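Local coordinates for protein TrwG component of type IV secretion system (PDB 4JF8) that is the VirB8-like component of a bacterial type IV secretion system, here its soluble NTF2-like domain, and probably serves as a membrane-attached part of the secretion machinery, at residues 47-52 with 141-146; 72-77 with 158-163; 51-56 with 105-110; 123-126 with 132-135; 56-61 with 65-70. One frame throughout, in Å; residues are numbered along the deposited sequence. Where two conformers were deposited one is given.

Interaction 1 of 5, residues 47-52 with 141-146; sequences YWLNQY and ATIGYT. With EDO (1,2-ethanediol), chain D.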
# COMPACT_ATOMS: atom_id res chain seq x y z
N TYR A 47 -11.68 2.17 -2.00
CA TYR A 47 -10.23 1.93 -2.02
C TYR A 47 -9.57 2.59 -0.81
O TYR A 47 -8.80 1.93 -0.08
CB TYR A 47 -9.62 2.46 -3.32
CG TYR A 47 -8.11 2.40 -3.34
CD1 TYR A 47 -7.46 1.22 -3.65
CD2 TYR A 47 -7.33 3.51 -2.98
CE1 TYR A 47 -6.07 1.15 -3.65
CE2 TYR A 47 -5.95 3.44 -2.98
CZ TYR A 47 -5.33 2.25 -3.30
OH TYR A 47 -3.95 2.15 -3.29
N TRP A 48 -9.84 3.87 -0.59
CA TRP A 48 -9.22 4.60 0.51
C TRP A 48 -9.68 4.13 1.89
O TRP A 48 -8.87 3.99 2.81
CB TRP A 48 -9.36 6.12 0.34
CG TRP A 48 -8.51 6.58 -0.80
CD1 TRP A 48 -8.94 6.99 -2.03
CD2 TRP A 48 -7.08 6.61 -0.83
NE1 TRP A 48 -7.86 7.26 -2.83
CE2 TRP A 48 -6.71 7.03 -2.12
CE3 TRP A 48 -6.08 6.29 0.09
CZ2 TRP A 48 -5.36 7.14 -2.50
CZ3 TRP A 48 -4.77 6.43 -0.28
CH2 TRP A 48 -4.42 6.84 -1.56
N LEU A 49 -10.98 3.86 2.02
CA LEU A 49 -11.51 3.36 3.28
C LEU A 49 -10.92 2.00 3.63
O LEU A 49 -10.61 1.75 4.79
CB LEU A 49 -13.03 3.27 3.20
CG LEU A 49 -13.72 4.65 3.15
CD1 LEU A 49 -15.15 4.52 2.60
CD2 LEU A 49 -13.71 5.37 4.49
N ASN A 50 -10.81 1.14 2.64
CA ASN A 50 -10.20 -0.16 2.83
C ASN A 50 -8.73 -0.02 3.27
O ASN A 50 -8.28 -0.67 4.22
CB ASN A 50 -10.31 -0.97 1.53
CG ASN A 50 -9.81 -2.38 1.67
OD1 ASN A 50 -10.34 -3.16 2.46
ND2 ASN A 50 -8.82 -2.75 0.85
N GLN A 51 -7.99 0.82 2.55
CA GLN A 51 -6.59 1.02 2.90
C GLN A 51 -6.50 1.52 4.34
O GLN A 51 -5.64 1.09 5.12
CB GLN A 51 -5.97 2.06 1.97
CG GLN A 51 -4.50 2.28 2.26
CD GLN A 51 -3.79 3.18 1.27
OE1 GLN A 51 -3.22 4.21 1.63
NE2 GLN A 51 -3.84 2.82 0.01
N TYR A 52 -7.40 2.43 4.73
CA TYR A 52 -7.36 2.98 6.07
C TYR A 52 -7.60 1.92 7.15
O TYR A 52 -6.81 1.81 8.09
CB TYR A 52 -8.37 4.13 6.22
CG TYR A 52 -8.14 4.92 7.50
CD1 TYR A 52 -7.13 5.88 7.54
CD2 TYR A 52 -8.86 4.67 8.67
CE1 TYR A 52 -6.86 6.59 8.69
CE2 TYR A 52 -8.60 5.38 9.82
CZ TYR A 52 -7.58 6.32 9.84
OH TYR A 52 -7.36 7.05 11.01
N ALA A 141 -16.38 -0.30 11.89
CA ALA A 141 -15.81 1.05 11.94
C ALA A 141 -16.82 2.03 11.38
O ALA A 141 -17.40 1.78 10.32
CB ALA A 141 -14.52 1.16 11.16
N THR A 142 -17.02 3.13 12.09
CA THR A 142 -17.86 4.23 11.61
C THR A 142 -16.90 5.36 11.32
O THR A 142 -16.16 5.80 12.21
CB THR A 142 -18.92 4.63 12.66
OG1 THR A 142 -19.74 3.50 12.96
CG2 THR A 142 -19.77 5.77 12.16
N ILE A 143 -16.87 5.78 10.07
CA ILE A 143 -15.79 6.63 9.57
C ILE A 143 -16.34 7.88 8.90
O ILE A 143 -17.22 7.80 8.04
CB ILE A 143 -14.94 5.87 8.53
CG1 ILE A 143 -14.55 4.50 9.09
CG2 ILE A 143 -13.70 6.68 8.17
CD1 ILE A 143 -13.65 3.69 8.18
N GLY A 144 -15.83 9.04 9.32
CA GLY A 144 -16.08 10.27 8.59
C GLY A 144 -14.83 10.57 7.78
O GLY A 144 -13.71 10.37 8.26
N TYR A 145 -15.02 11.05 6.56
CA TYR A 145 -13.88 11.29 5.66
C TYR A 145 -14.18 12.41 4.70
O TYR A 145 -15.34 12.78 4.49
CB TYR A 145 -13.46 10.02 4.93
CG TYR A 145 -14.47 9.50 3.93
CD1 TYR A 145 -14.39 9.82 2.59
CD2 TYR A 145 -15.52 8.68 4.34
CE1 TYR A 145 -15.31 9.34 1.67
CE2 TYR A 145 -16.45 8.20 3.44
CZ TYR A 145 -16.33 8.51 2.09
OH TYR A 145 -17.24 8.01 1.18
N THR A 146 -13.13 12.95 4.10
CA THR A 146 -13.22 14.02 3.13
C THR A 146 -11.97 13.94 2.26
O THR A 146 -11.04 13.18 2.55
CB THR A 146 -13.32 15.39 3.83
OG1 THR A 146 -13.71 16.39 2.87
CG2 THR A 146 -12.01 15.78 4.50
C1 EDO D . -5.62 6.58 -6.38
O1 EDO D . -5.81 7.02 -7.73
C2 EDO D . -6.95 6.02 -5.89
O2 EDO D . -7.83 7.13 -5.72

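Interaction 2 of 5, residues 72-77 with 158-163; sequences ALLSTA and LLNPLG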
# COMPACT_ATOMS: atom_id res chain seq x y z
N ALA A 72 -1.29 7.46 9.80
CA ALA A 72 -1.05 8.86 10.16
C ALA A 72 -1.27 9.80 8.98
O ALA A 72 -1.89 10.85 9.11
CB ALA A 72 0.34 9.04 10.74
N LEU A 73 -0.75 9.40 7.82
CA LEU A 73 -0.87 10.25 6.63
C LEU A 73 -2.31 10.52 6.26
O LEU A 73 -2.67 11.61 5.83
CB LEU A 73 -0.13 9.57 5.47
CG LEU A 73 -0.09 10.35 4.16
CD1 LEU A 73 0.77 11.61 4.27
CD2 LEU A 73 0.37 9.41 3.05
N LEU A 74 -3.15 9.50 6.42
CA LEU A 74 -4.54 9.56 5.98
C LEU A 74 -5.50 10.07 7.02
O LEU A 74 -6.71 10.05 6.78
CB LEU A 74 -4.96 8.16 5.48
CG LEU A 74 -4.17 7.54 4.33
CD1 LEU A 74 -4.84 6.24 3.95
CD2 LEU A 74 -4.10 8.49 3.13
N SER A 75 -4.98 10.57 8.14
CA SER A 75 -5.79 11.07 9.26
C SER A 75 -5.61 12.56 9.44
O SER A 75 -4.50 13.06 9.34
CB SER A 75 -5.36 10.39 10.55
OG SER A 75 -5.50 8.97 10.51
N THR A 76 -6.68 13.27 9.75
CA THR A 76 -6.53 14.66 10.18
C THR A 76 -5.71 14.71 11.45
O THR A 76 -5.53 13.70 12.13
CB THR A 76 -7.88 15.32 10.51
OG1 THR A 76 -8.46 14.60 11.61
CG2 THR A 76 -8.82 15.39 9.28
N ALA A 77 -5.22 15.90 11.79
CA ALA A 77 -4.43 16.07 13.00
C ALA A 77 -5.14 15.52 14.24
O ALA A 77 -4.54 14.84 15.07
CB ALA A 77 -4.08 17.54 13.17
N LEU A 158 2.69 11.94 -3.18
CA LEU A 158 2.93 10.67 -3.86
C LEU A 158 2.19 9.51 -3.21
O LEU A 158 1.96 8.49 -3.87
CB LEU A 158 4.42 10.33 -3.87
CG LEU A 158 5.27 10.93 -4.97
CD1 LEU A 158 6.72 10.51 -4.75
CD2 LEU A 158 4.78 10.46 -6.33
N LEU A 159 1.84 9.63 -1.93
CA LEU A 159 1.14 8.57 -1.22
C LEU A 159 -0.30 8.90 -0.89
O LEU A 159 -1.06 8.05 -0.45
CB LEU A 159 1.89 8.20 0.08
CG LEU A 159 3.27 7.58 -0.14
CD1 LEU A 159 4.05 7.47 1.17
CD2 LEU A 159 3.12 6.24 -0.82
N ASN A 160 -0.70 10.17 -1.10
CA ASN A 160 -2.08 10.57 -0.84
C ASN A 160 -2.52 11.62 -1.86
O ASN A 160 -2.73 12.78 -1.52
CB ASN A 160 -2.22 11.09 0.59
CG ASN A 160 -3.67 11.36 0.98
OD1 ASN A 160 -4.60 10.91 0.32
ND2 ASN A 160 -3.85 12.06 2.06
N PRO A 161 -2.66 11.21 -3.12
CA PRO A 161 -2.77 12.15 -4.24
C PRO A 161 -3.98 13.08 -4.16
O PRO A 161 -3.89 14.21 -4.62
CB PRO A 161 -2.86 11.23 -5.47
CG PRO A 161 -3.30 9.90 -4.92
CD PRO A 161 -2.60 9.82 -3.60
N LEU A 162 -5.09 12.60 -3.60
CA LEU A 162 -6.34 13.35 -3.53
C LEU A 162 -6.54 14.05 -2.22
O LEU A 162 -7.55 14.74 -2.04
CB LEU A 162 -7.51 12.41 -3.80
CG LEU A 162 -7.44 11.56 -5.07
CD1 LEU A 162 -8.67 10.68 -5.15
CD2 LEU A 162 -7.30 12.42 -6.30
N GLY A 163 -5.64 13.86 -1.27
CA GLY A 163 -5.83 14.41 0.06
C GLY A 163 -6.95 13.74 0.81
O GLY A 163 -7.69 14.41 1.53
O HOH W 1 -2.04 13.54 3.80

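Interaction 3 of 5, residues 51-56 with 105-110; sequences QYVLNR and VKVRSI. With EDO (1,2-ethanediol), chain C.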
# COMPACT_ATOMS: atom_id res chain seq x y z
N GLN A 51 -7.99 0.82 2.55
CA GLN A 51 -6.59 1.02 2.90
C GLN A 51 -6.50 1.52 4.34
O GLN A 51 -5.64 1.09 5.12
CB GLN A 51 -5.97 2.06 1.97
CG GLN A 51 -4.50 2.28 2.26
CD GLN A 51 -3.79 3.18 1.27
OE1 GLN A 51 -3.22 4.21 1.63
NE2 GLN A 51 -3.84 2.82 0.01
N TYR A 52 -7.40 2.43 4.73
CA TYR A 52 -7.36 2.98 6.07
C TYR A 52 -7.60 1.92 7.15
O TYR A 52 -6.81 1.81 8.09
CB TYR A 52 -8.37 4.13 6.22
CG TYR A 52 -8.14 4.92 7.50
CD1 TYR A 52 -7.13 5.88 7.54
CD2 TYR A 52 -8.86 4.67 8.67
CE1 TYR A 52 -6.86 6.59 8.69
CE2 TYR A 52 -8.60 5.38 9.82
CZ TYR A 52 -7.58 6.32 9.84
OH TYR A 52 -7.36 7.05 11.01
N VAL A 53 -8.67 1.16 7.01
CA VAL A 53 -9.00 0.17 8.01
C VAL A 53 -7.91 -0.90 8.09
O VAL A 53 -7.50 -1.30 9.18
CB VAL A 53 -10.40 -0.43 7.79
CG1 VAL A 53 -10.63 -1.60 8.75
CG2 VAL A 53 -11.47 0.64 8.02
N LEU A 54 -7.43 -1.37 6.95
CA LEU A 54 -6.40 -2.40 6.97
C LEU A 54 -5.14 -1.87 7.64
O LEU A 54 -4.50 -2.58 8.43
CB LEU A 54 -6.07 -2.90 5.56
CG LEU A 54 -7.15 -3.77 4.91
CD1 LEU A 54 -6.73 -4.12 3.49
CD2 LEU A 54 -7.39 -5.03 5.73
N ASN A 55 -4.73 -0.65 7.32
CA ASN A 55 -3.47 -0.15 7.88
C ASN A 55 -3.59 0.24 9.34
O ASN A 55 -2.62 0.10 10.08
CB ASN A 55 -2.91 1.00 7.04
CG ASN A 55 -2.21 0.49 5.81
OD1 ASN A 55 -1.02 0.17 5.87
ND2 ASN A 55 -2.90 0.44 4.70
N ARG A 56 -4.77 0.66 9.77
CA ARG A 56 -4.94 1.11 11.16
C ARG A 56 -5.16 -0.05 12.11
O ARG A 56 -4.64 -0.05 13.23
CB ARG A 56 -6.10 2.10 11.25
CG ARG A 56 -6.33 2.57 12.68
CD ARG A 56 -7.14 3.82 12.79
NE ARG A 56 -7.48 4.14 14.18
CZ ARG A 56 -7.87 5.32 14.62
NH1 ARG A 56 -7.91 6.38 13.82
NH2 ARG A 56 -8.20 5.47 15.90
N VAL A 105 -6.61 -8.75 10.00
CA VAL A 105 -7.85 -8.04 9.71
C VAL A 105 -8.42 -8.56 8.40
O VAL A 105 -7.69 -8.65 7.40
CB VAL A 105 -7.58 -6.53 9.57
CG1 VAL A 105 -8.85 -5.79 9.16
CG2 VAL A 105 -7.01 -5.97 10.86
N LYS A 106 -9.72 -8.83 8.39
CA LYS A 106 -10.47 -9.18 7.17
C LYS A 106 -11.65 -8.22 7.04
O LYS A 106 -12.56 -8.21 7.88
CB LYS A 106 -11.02 -10.60 7.24
N VAL A 107 -11.61 -7.40 6.00
CA VAL A 107 -12.73 -6.48 5.70
C VAL A 107 -13.80 -7.27 4.96
O VAL A 107 -13.52 -7.91 3.96
CB VAL A 107 -12.26 -5.27 4.88
CG1 VAL A 107 -13.45 -4.45 4.43
CG2 VAL A 107 -11.30 -4.40 5.69
N ARG A 108 -15.03 -7.20 5.47
CA ARG A 108 -16.16 -7.94 4.88
C ARG A 108 -17.03 -7.08 3.99
O ARG A 108 -17.56 -7.57 3.01
CB ARG A 108 -17.00 -8.60 5.97
CG ARG A 108 -16.26 -9.53 6.91
CD ARG A 108 -17.12 -9.93 8.13
NE ARG A 108 -17.01 -8.97 9.23
CZ ARG A 108 -17.90 -8.81 10.22
NH1 ARG A 108 -19.01 -9.54 10.24
NH2 ARG A 108 -17.71 -7.88 11.18
N SER A 109 -17.21 -5.82 4.35
CA SER A 109 -18.03 -4.89 3.53
C SER A 109 -17.70 -3.47 3.89
O SER A 109 -17.27 -3.18 5.01
CB SER A 109 -19.53 -5.17 3.69
OG SER A 109 -19.95 -4.95 5.01
N ILE A 110 -17.93 -2.58 2.94
CA ILE A 110 -17.69 -1.14 3.09
C ILE A 110 -18.88 -0.44 2.49
O ILE A 110 -19.17 -0.63 1.29
CB ILE A 110 -16.41 -0.68 2.34
CG1 ILE A 110 -15.19 -1.44 2.86
CG2 ILE A 110 -16.23 0.82 2.49
CD1 ILE A 110 -13.92 -1.16 2.09
C1 EDO C . -1.10 -0.69 13.15
O1 EDO C . -2.12 -0.47 14.14
C2 EDO C . -0.38 0.59 12.84
O2 EDO C . -1.28 1.39 12.13

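Interaction 4 of 5, residues 123-126 with 132-135; sequences TTQQ and AVGV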
# COMPACT_ATOMS: atom_id res chain seq x y z
N THR A 123 -13.40 -8.14 10.60
CA THR A 123 -13.05 -9.02 11.70
C THR A 123 -11.58 -8.84 12.07
O THR A 123 -10.74 -8.48 11.22
CB THR A 123 -13.29 -10.49 11.37
OG1 THR A 123 -12.44 -10.91 10.29
CG2 THR A 123 -14.78 -10.73 11.05
N THR A 124 -11.27 -9.01 13.34
CA THR A 124 -9.87 -9.08 13.75
C THR A 124 -9.68 -10.39 14.49
O THR A 124 -10.59 -10.94 15.10
CB THR A 124 -9.47 -7.92 14.65
OG1 THR A 124 -10.18 -7.98 15.90
CG2 THR A 124 -9.74 -6.62 13.97
N GLN A 125 -8.47 -10.91 14.43
CA GLN A 125 -8.13 -12.11 15.17
C GLN A 125 -6.65 -12.07 15.50
O GLN A 125 -5.79 -11.86 14.63
CB GLN A 125 -8.48 -13.36 14.37
CG GLN A 125 -8.35 -14.63 15.20
CD GLN A 125 -8.99 -15.83 14.54
OE1 GLN A 125 -8.95 -15.95 13.31
NE2 GLN A 125 -9.58 -16.69 15.34
N GLN A 126 -6.35 -12.29 16.77
CA GLN A 126 -4.97 -12.25 17.23
C GLN A 126 -4.35 -13.63 17.16
O GLN A 126 -4.94 -14.62 17.60
CB GLN A 126 -4.91 -11.72 18.65
CG GLN A 126 -3.48 -11.56 19.18
CD GLN A 126 -3.41 -10.78 20.46
OE1 GLN A 126 -4.09 -9.77 20.61
NE2 GLN A 126 -2.57 -11.22 21.38
N ALA A 132 -0.95 -19.73 19.99
CA ALA A 132 -2.27 -19.43 20.60
C ALA A 132 -3.04 -18.50 19.67
O ALA A 132 -2.47 -17.56 19.10
CB ALA A 132 -2.10 -18.80 21.95
N VAL A 133 -4.32 -18.77 19.51
CA VAL A 133 -5.18 -17.96 18.64
C VAL A 133 -6.34 -17.42 19.44
O VAL A 133 -6.99 -18.15 20.20
CB VAL A 133 -5.68 -18.78 17.44
CG1 VAL A 133 -6.52 -17.91 16.52
CG2 VAL A 133 -4.49 -19.35 16.68
N GLY A 134 -6.60 -16.13 19.29
CA GLY A 134 -7.71 -15.51 20.00
C GLY A 134 -9.03 -15.71 19.29
O GLY A 134 -9.11 -16.23 18.17
N VAL A 135 -10.09 -15.26 19.95
CA VAL A 135 -11.43 -15.35 19.40
C VAL A 135 -11.57 -14.27 18.32
O VAL A 135 -11.11 -13.15 18.50
CB VAL A 135 -12.47 -15.12 20.52
CG1 VAL A 135 -13.88 -15.01 19.96
CG2 VAL A 135 -12.41 -16.25 21.54
O HOH W 2 -8.58 -12.17 18.66

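Interaction 5 of 5, residues 56-61 with 65-70; sequences RETYDY and QLNYDT. With EDO (1,2-ethanediol), chain C; EDO (1,2-ethanediol), chain B.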
# COMPACT_ATOMS: atom_id res chain seq x y z
N ARG A 56 -4.77 0.66 9.77
CA ARG A 56 -4.94 1.11 11.16
C ARG A 56 -5.16 -0.05 12.11
O ARG A 56 -4.64 -0.05 13.23
CB ARG A 56 -6.10 2.10 11.25
CG ARG A 56 -6.33 2.57 12.68
CD ARG A 56 -7.14 3.82 12.79
NE ARG A 56 -7.48 4.14 14.18
CZ ARG A 56 -7.87 5.32 14.62
NH1 ARG A 56 -7.91 6.38 13.82
NH2 ARG A 56 -8.20 5.47 15.90
N GLU A 57 -5.93 -1.04 11.68
CA GLU A 57 -6.34 -2.12 12.57
C GLU A 57 -5.38 -3.31 12.56
O GLU A 57 -5.33 -4.08 13.51
CB GLU A 57 -7.77 -2.59 12.23
CG GLU A 57 -8.85 -1.53 12.40
CD GLU A 57 -8.99 -1.03 13.82
OE1 GLU A 57 -8.70 -1.78 14.79
OE2 GLU A 57 -9.41 0.14 13.98
N THR A 58 -4.63 -3.49 11.49
CA THR A 58 -3.63 -4.57 11.44
C THR A 58 -2.53 -4.33 12.44
O THR A 58 -2.05 -3.19 12.55
CB THR A 58 -3.00 -4.67 10.04
OG1 THR A 58 -4.00 -5.08 9.10
CG2 THR A 58 -1.83 -5.64 10.01
N TYR A 59 -2.14 -5.36 13.17
CA TYR A 59 -0.90 -5.30 13.94
C TYR A 59 0.02 -6.37 13.42
O TYR A 59 -0.28 -7.56 13.55
CB TYR A 59 -1.10 -5.47 15.47
CG TYR A 59 0.22 -5.29 16.15
CD1 TYR A 59 0.70 -4.04 16.47
CD2 TYR A 59 1.04 -6.39 16.41
CE1 TYR A 59 1.93 -3.86 17.03
CE2 TYR A 59 2.30 -6.22 16.97
CZ TYR A 59 2.73 -4.95 17.29
OH TYR A 59 3.99 -4.74 17.84
N ASP A 60 1.15 -5.97 12.85
CA ASP A 60 2.10 -6.94 12.32
C ASP A 60 3.44 -6.26 12.37
O ASP A 60 3.67 -5.31 11.63
CB ASP A 60 1.70 -7.35 10.90
CG ASP A 60 2.58 -8.43 10.31
OD1 ASP A 60 3.68 -8.69 10.82
OD2 ASP A 60 2.13 -8.98 9.27
N TYR A 61 4.35 -6.76 13.19
CA TYR A 61 5.68 -6.19 13.35
C TYR A 61 6.40 -6.05 12.01
O TYR A 61 7.18 -5.12 11.81
CB TYR A 61 6.46 -7.12 14.27
CG TYR A 61 7.77 -6.63 14.80
CD1 TYR A 61 7.81 -5.73 15.86
CD2 TYR A 61 8.97 -7.09 14.28
CE1 TYR A 61 9.01 -5.29 16.37
CE2 TYR A 61 10.18 -6.66 14.79
CZ TYR A 61 10.20 -5.76 15.83
OH TYR A 61 11.39 -5.31 16.35
N GLN A 65 5.82 -0.27 10.47
CA GLN A 65 6.26 1.06 10.05
C GLN A 65 5.36 1.64 8.94
O GLN A 65 4.88 2.77 9.02
CB GLN A 65 7.72 1.01 9.59
CG GLN A 65 8.29 2.38 9.26
CD GLN A 65 8.52 3.19 10.50
OE1 GLN A 65 7.79 4.14 10.84
NE2 GLN A 65 9.52 2.79 11.23
N LEU A 66 5.11 0.82 7.94
CA LEU A 66 4.23 1.21 6.83
C LEU A 66 2.80 1.40 7.28
O LEU A 66 2.14 2.37 6.86
CB LEU A 66 4.27 0.15 5.74
CG LEU A 66 5.59 0.08 5.00
CD1 LEU A 66 5.64 -1.23 4.23
CD2 LEU A 66 5.77 1.26 4.06
N ASN A 67 2.27 0.47 8.07
CA ASN A 67 0.89 0.57 8.53
C ASN A 67 0.67 1.84 9.35
O ASN A 67 -0.32 2.56 9.13
CB ASN A 67 0.53 -0.65 9.40
CG ASN A 67 0.56 -1.99 8.66
OD1 ASN A 67 0.88 -3.00 9.28
ND2 ASN A 67 0.22 -2.00 7.40
N TYR A 68 1.56 2.11 10.30
CA TYR A 68 1.48 3.27 11.18
C TYR A 68 1.59 4.57 10.37
O TYR A 68 0.80 5.50 10.52
CB TYR A 68 2.57 3.17 12.25
CG TYR A 68 2.61 4.29 13.24
CD1 TYR A 68 2.01 4.16 14.49
CD2 TYR A 68 3.30 5.46 12.96
CE1 TYR A 68 2.09 5.18 15.42
CE2 TYR A 68 3.38 6.49 13.90
CZ TYR A 68 2.77 6.33 15.11
OH TYR A 68 2.87 7.33 16.06
N ASP A 69 2.60 4.63 9.50
CA ASP A 69 2.79 5.85 8.72
C ASP A 69 1.63 6.11 7.78
O ASP A 69 1.25 7.25 7.57
CB ASP A 69 4.11 5.79 7.96
CG ASP A 69 5.33 5.90 8.86
OD1 ASP A 69 5.22 6.40 10.00
OD2 ASP A 69 6.43 5.52 8.42
N THR A 70 1.09 5.06 7.17
CA THR A 70 -0.05 5.23 6.27
C THR A 70 -1.25 5.75 7.05
O THR A 70 -1.94 6.69 6.63
CB THR A 70 -0.40 3.91 5.57
OG1 THR A 70 0.69 3.47 4.76
CG2 THR A 70 -1.63 4.03 4.73
C1 EDO C . -1.10 -0.69 13.15
O1 EDO C . -2.12 -0.47 14.14
C2 EDO C . -0.38 0.59 12.84
O2 EDO C . -1.28 1.39 12.13
C1 EDO B . -1.90 -4.44 5.93
O1 EDO B . -0.47 -4.44 5.95
C2 EDO B . -2.36 -3.62 4.74
O2 EDO B . -2.16 -4.36 3.52
O HOH W 3 0.98 -3.22 12.03
O HOH W 4 7.86 -2.43 10.17

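Interaction 1 of 5, residues 47-52 with 141-146
L49, on helix 42-57, lies over one face of the Y145 ring and beside I143, both on strand 137-147. Its two methyls divide the work. CD2 sits between the strand residues, with L49 CD2 3.8 Å from Y145 CD2 and 3.9 Å from I143 CG2. CD1 covers the outer part of the ring, with L49 CD1 4.0 Å from Y145 CE2. The leucine and the tyrosine cross at about a right angle, with L49 CG over one face of the ring; L49 and I143 instead run past one another in opposite senses. The Y145 hydroxyl is hydrogen-bonded to D45, one helical turn before L49, which ties the far end of the ring to the same helix. No hydrogen bond links the two segments directly. On another side of the helix, W48 NE1 donates to O2 of a 1,2-ethanediol at 2.9 Å, which also bonds W48 of the second subunit, and Y47 and W48 meet that subunit. Apolar side chains of a long helix laid on a curved antiparallel sheet in this way form the core of the NTF2-like fold of VirB8 domains.

Interaction 2 of 5, residues 72-77 with 158-163
The tight part of this contact is the CD2 methyl of L73, which presses on the base of L159: L73 CD2 lies 3.5 Å from L159 CB and 3.9 Å from N160 CB. L73 carries CG opposite its backbone N (chi1 -177°), which sends the branch from the end of helix 64-73 toward segment 158-163; there it meets L159 at about a right angle and runs past N160 in the opposite direction. Next to it, the L74 methyl CD2 rests against the amide of N160, 3.6 Å from N160 CG and about equally far from N160 OD1 and ND2, so that an apolar group packs on the middle of a polar one. N160 ND2 is hydrogen-bonded to the backbone oxygen of F164. A looser, wet part lies beside this packing. Water 1 accepts from N160 ND2 at 2.9 Å and donates to L73 O, also at 2.9 Å, bridging two groups that do not bond directly. L159 is solvent-exposed, though it also packs on N50 of the second subunit. The type I turn from N160 to G163 then leads into strand 164-173. L74, just past helix 64-73, packs on W48, Q51 and Y52 of helix 42-57 and on F164, so the contact joins the end of helix 64-73 to the turn before strand 164-173.

Interaction 3 of 5, residues 51-56 with 105-110
L54 and V53 of helix 42-57 meet V105 and V107 of strand 101-112, while the flat groups of the helix bond along its other sides. The guanidinium of R56 has Y52 CZ at its edge, in plane, and R56 NH1 donates to Y52 OH at 2.9 Å, with the oxygen only 1° out of the guanidinium plane. The Y52 ring in turn meets Y169 edge-to-face. The amide of N55 turns back on its own helix: N55 ND2 donates to Q51 O at 2.8 Å, nearly in the amide plane. That oxygen also takes the helical bond from N55 N, the two donors approaching from opposite faces of its carbonyl plane.

Across the contact all touching is apolar. L54 holds CG beside its backbone N (chi1 -72°), and its CD2 methyl reaches both valines, with L54 CD2 3.8 Å from V105 CG1 and 4.0 Å from V107 CG2. V53 adds a lighter touch, V53 CG1 to V107 CG2 at 4.2 Å. At the helix end, a 1,2-ethanediol donates to the backbone oxygens of N55 and R56.

The axes of segments 51-56 and 105-110 run nearly antiparallel, at 157°, and approach to 8.8 Å. Strand 101-112 is the outermost on this side of the sheet within the chain; V53 and V107 also touch V120 on strand 117-128, while N55 and R56 reach T71 on helix 64-73.

Interaction 4 of 5, residues 123-126 with 132-135
Q126 and G134 face each other through a nearly straight backbone bond: G134 N donates to Q126 O at 2.8 Å, with 178° at the hydrogen, and lies in the carbonyl plane. The same oxygen has V133 CA 3.5 Å away in a CA-H...O contact. G134 O is met by a side chain instead. Q125 extends with CG opposite its backbone N (chi1 -171°), and its NE2 donates to G134 O at 2.9 Å, in the plane of its own amide and nearly in line with the carbonyl bond. G134 therefore uses both its N-H and its carbonyl across the contact, one to backbone and one to side chain. Segment 132-135 belongs to the connection between strands 117-128 and 137-147, antiparallel neighbours in the sheet of this NTF2-like domain, and folds back beside the end of strand 117-128. Beside these bonds, water 2 links the two segments, accepting from Q126 N at 2.9 Å and donating to V135 O at 2.7 Å; V135 O is also bonded to Q137 NE2. The V133 methyl CG1 lies against the Q125 amide, 3.5 Å from Q125 NE2. T124 OG1 is hydrogen-bonded to Q139, and Q126 NE2 to D128.

Interaction 5 of 5, residues 56-61 with 65-70
N67 faces T58 from the first turns of helix 64-73, and its side chain can be followed outward atom by atom. CB lies beside a 1,2-ethanediol whose placement is doubtful. CG stands beside the backbone N (chi1 -64°), which turns the amide toward the chain leaving helix 42-57. There the two ends of the amide part. OD1 meets the methyl of T58, N67 OD1 to T58 CG2 at 3.9 Å, and is also hydrogen-bonded to T63 OG1. ND2 donates to O1 of another 1,2-ethanediol at 2.9 Å, with 159° at the hydrogen, and also to N55 OD1, so both amide ends have protein partners that set the rotation of the group.

No direct hydrogen bond joins the two segments; waters lie between them. Water 3 accepts from D60 N at 2.9 Å and lies close to N67 OD1 and T58 O, among more acceptors than it has protons. Further along, water 4 accepts from Q65 N at 3.0 Å and donates to Y61 O. T58 OG1 bonds back to L54 O, and D60 OD1 to D62 N and, as a salt bridge, to R102. The contact thus lines the short connection between helices 42-57 and 64-73, with V105 of strand 101-112 against T58 and L66 touching T63 of the second subunit.

Helix 42-57 joins three of the contacts: interactions 1 and 3 share Q51 and Y52, lie about 8 Å apart between centres, and set the helix on strands 137-147 and 101-112 of one sheet. Interaction 5 follows at its end, shares R56 with interaction 3, and leads into helix 64-73, whose far end makes interaction 2. Y52 OH to S75 OG, 2.7 Å, probably hydrogen-bonds interaction 1 to interaction 2; along the chain these two cross. Interaction 4 stands apart where strands 117-128 and 137-147 connect, about 29 Å from interaction 2 between centres, but borders interaction 3 through paired strands. Interactions 1, 2, 3 and 5 adjoin the second subunit, so this side probably contributes to the dimer.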